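Local coordinates for protein putative esterase (Uncultured bacterium, PDB 7C4D) that probably hydrolyses carboxylic esters, as a marine bacterial carboxylesterase of the alpha/beta hydrolase fold, at residues S41-L46 with F50-I55. Numbering follows the deposited sequence.
Sequences SIANEL and FQVYLI
Ala-43 and Leu-46 of a short helix pack against Val-52 and Leu-54 of the strand that follows, in a buried apolar contact on one face of the main sheet. Helix segment 41-46 and strand 51-55 run nearly antiparallel, at 164°, and their axes come within 8.8 Å. Ala-43 points its CB at the strand. The methyl sits 3.9 Å from Leu-54 CD2 and 4.1 Å from Val-52 CG1, so it touches two strand residues on the same face. Val-52 has CG1 anti to its backbone N (chi1 -176°), which sends its two methyls to different helix residues. CG1 meets Ala-43, while Val-52 CG2 lies 4.1 Å from Leu-46 CB and 3.9 Å from Leu-46 C, the carbonyl carbon. This is the second half of a right-handed beta-alpha-beta crossover, made of strand 25-29, this helix and strand 51-55, near one edge of the alpha/beta hydrolase sheet. Strand 51-55 lies between strands 16-19 and 25-29. Where the chain leaves the helix for the strand, Phe-50 N gives a weak, bent hydrogen bond to Leu-46 O (3.1 Å, 131° at the hydrogen). The same oxygen lies near the plane of the Phe-50 ring, at its edge, 3.7 Å from Phe-50 CD2. Leu-268 of helix 260-270 touches both Leu-46 and Phe-50, and Leu-26 of strand 25-29 also meets both side chains.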
loop_
_atom_site.group_PDB
_atom_site.type_symbol
_atom_site.label_atom_id
_atom_site.label_comp_id
_atom_site.label_asym_id
_atom_site.label_seq_id
_atom_site.Cartn_x
_atom_site.Cartn_y
_atom_site.Cartn_z
ATOM N N SER A 41 -3.411 -6.619 12.639
ATOM C CA SER A 41 -2.552 -6.862 13.770
ATOM C C SER A 41 -1.803 -5.589 14.188
ATOM O O SER A 41 -1.636 -5.375 15.378
ATOM C CB SER A 41 -1.635 -8.011 13.425
ATOM O OG SER A 41 -0.630 -8.193 14.401
ATOM N N ILE A 42 -1.359 -4.742 13.236
ATOM C CA ILE A 42 -0.698 -3.484 13.568
ATOM C C ILE A 42 -1.690 -2.443 14.118
ATOM O O ILE A 42 -1.399 -1.772 15.115
ATOM C CB ILE A 42 0.229 -2.997 12.432
ATOM C CG1 ILE A 42 1.550 -3.754 12.513
ATOM C CG2 ILE A 42 0.441 -1.454 12.425
ATOM C CD1 ILE A 42 2.168 -3.984 11.196
ATOM N N ALA A 43 -2.900 -2.385 13.544
ATOM C CA ALA A 43 -3.944 -1.476 13.977
ATOM C C ALA A 43 -4.451 -1.875 15.356
ATOM O O ALA A 43 -5.148 -1.089 16.006
ATOM C CB ALA A 43 -5.111 -1.542 13.033
ATOM N N ASN A 44 -4.232 -3.155 15.693
ATOM C CA ASN A 44 -4.616 -3.675 16.998
ATOM C C ASN A 44 -3.839 -2.962 18.097
ATOM O O ASN A 44 -4.472 -2.519 19.011
ATOM C CB ASN A 44 -4.595 -5.199 17.119
ATOM C CG ASN A 44 -5.944 -5.807 16.765
ATOM O OD1 ASN A 44 -6.979 -5.123 16.751
ATOM N ND2 ASN A 44 -5.937 -7.093 16.442
ATOM N N GLU A 45 -2.516 -2.818 17.965
ATOM C CA GLU A 45 -1.715 -1.970 18.836
ATOM C C GLU A 45 -1.979 -0.468 18.667
ATOM O O GLU A 45 -2.226 0.204 19.674
ATOM C CB GLU A 45 -0.259 -2.412 18.793
ATOM C CG GLU A 45 -0.133 -3.784 19.419
ATOM C CD GLU A 45 1.263 -4.342 19.558
ATOM O OE1 GLU A 45 2.178 -3.593 19.975
ATOM O OE2 GLU A 45 1.436 -5.531 19.261
ATOM N N LEU A 46 -1.982 0.046 17.418
ATOM C CA LEU A 46 -2.069 1.486 17.166
ATOM C C LEU A 46 -3.389 2.097 17.646
ATOM O O LEU A 46 -3.416 3.265 17.986
ATOM C CB LEU A 46 -1.735 1.839 15.711
ATOM C CG LEU A 46 -0.353 1.405 15.173
ATOM C CD1 LEU A 46 -0.158 1.874 13.734
ATOM C CD2 LEU A 46 0.770 1.988 16.013
ATOM N N PHE A 50 -4.677 6.069 18.651
ATOM C CA PHE A 50 -5.133 6.830 17.490
ATOM C C PHE A 50 -6.484 6.294 17.064
ATOM O O PHE A 50 -6.857 5.209 17.498
ATOM C CB PHE A 50 -4.133 6.724 16.326
ATOM C CG PHE A 50 -2.730 7.246 16.602
ATOM C CD1 PHE A 50 -2.400 8.577 16.385
ATOM C CD2 PHE A 50 -1.720 6.394 17.010
ATOM C CE1 PHE A 50 -1.116 9.050 16.624
ATOM C CE2 PHE A 50 -0.427 6.858 17.210
ATOM C CZ PHE A 50 -0.128 8.194 17.059
ATOM N N GLN A 51 -7.182 7.065 16.216
ATOM C CA GLN A 51 -8.387 6.616 15.541
ATOM C C GLN A 51 -7.958 6.094 14.182
ATOM O O GLN A 51 -7.751 6.886 13.274
ATOM C CB GLN A 51 -9.378 7.780 15.424
ATOM C CG GLN A 51 -9.879 8.256 16.796
ATOM C CD GLN A 51 -10.964 9.285 16.631
ATOM O OE1 GLN A 51 -12.060 8.992 16.172
ATOM N NE2 GLN A 51 -10.624 10.526 16.897
ATOM N N VAL A 52 -7.739 4.777 14.091
ATOM C CA VAL A 52 -7.125 4.187 12.925
ATOM C C VAL A 52 -8.185 3.837 11.877
ATOM O O VAL A 52 -9.145 3.115 12.175
ATOM C CB VAL A 52 -6.319 2.936 13.308
ATOM C CG1 VAL A 52 -5.588 2.383 12.093
ATOM C CG2 VAL A 52 -5.353 3.199 14.470
ATOM N N TYR A 53 -7.958 4.311 10.642
ATOM C CA TYR A 53 -8.791 3.988 9.484
ATOM C C TYR A 53 -8.037 3.057 8.536
ATOM O O TYR A 53 -6.953 3.401 8.046
ATOM C CB TYR A 53 -9.201 5.258 8.745
ATOM C CG TYR A 53 -10.103 6.164 9.536
ATOM C CD1 TYR A 53 -9.577 7.053 10.454
ATOM C CD2 TYR A 53 -11.481 6.120 9.378
ATOM C CE1 TYR A 53 -10.398 7.876 11.197
ATOM C CE2 TYR A 53 -12.322 6.940 10.102
ATOM C CZ TYR A 53 -11.768 7.826 11.010
ATOM O OH TYR A 53 -12.563 8.676 11.713
ATOM N N LEU A 54 -8.561 1.834 8.384
ATOM C CA LEU A 54 -7.991 0.846 7.479
ATOM C C LEU A 54 -8.799 0.920 6.189
ATOM O O LEU A 54 -9.959 0.488 6.148
ATOM C CB LEU A 54 -8.100 -0.552 8.086
ATOM C CG LEU A 54 -7.473 -0.785 9.460
ATOM C CD1 LEU A 54 -7.738 -2.208 9.879
ATOM C CD2 LEU A 54 -5.973 -0.567 9.407
ATOM N N ILE A 55 -8.176 1.531 5.177
ATOM C CA ILE A 55 -8.812 1.872 3.910
ATOM C C ILE A 55 -8.438 0.793 2.897
ATOM O O ILE A 55 -7.307 0.283 2.921
ATOM C CB ILE A 55 -8.332 3.273 3.487
ATOM C CG1 ILE A 55 -9.068 4.382 4.248
ATOM C CG2 ILE A 55 -8.401 3.467 1.987
ATOM C CD1 ILE A 55 -10.443 4.567 3.784
#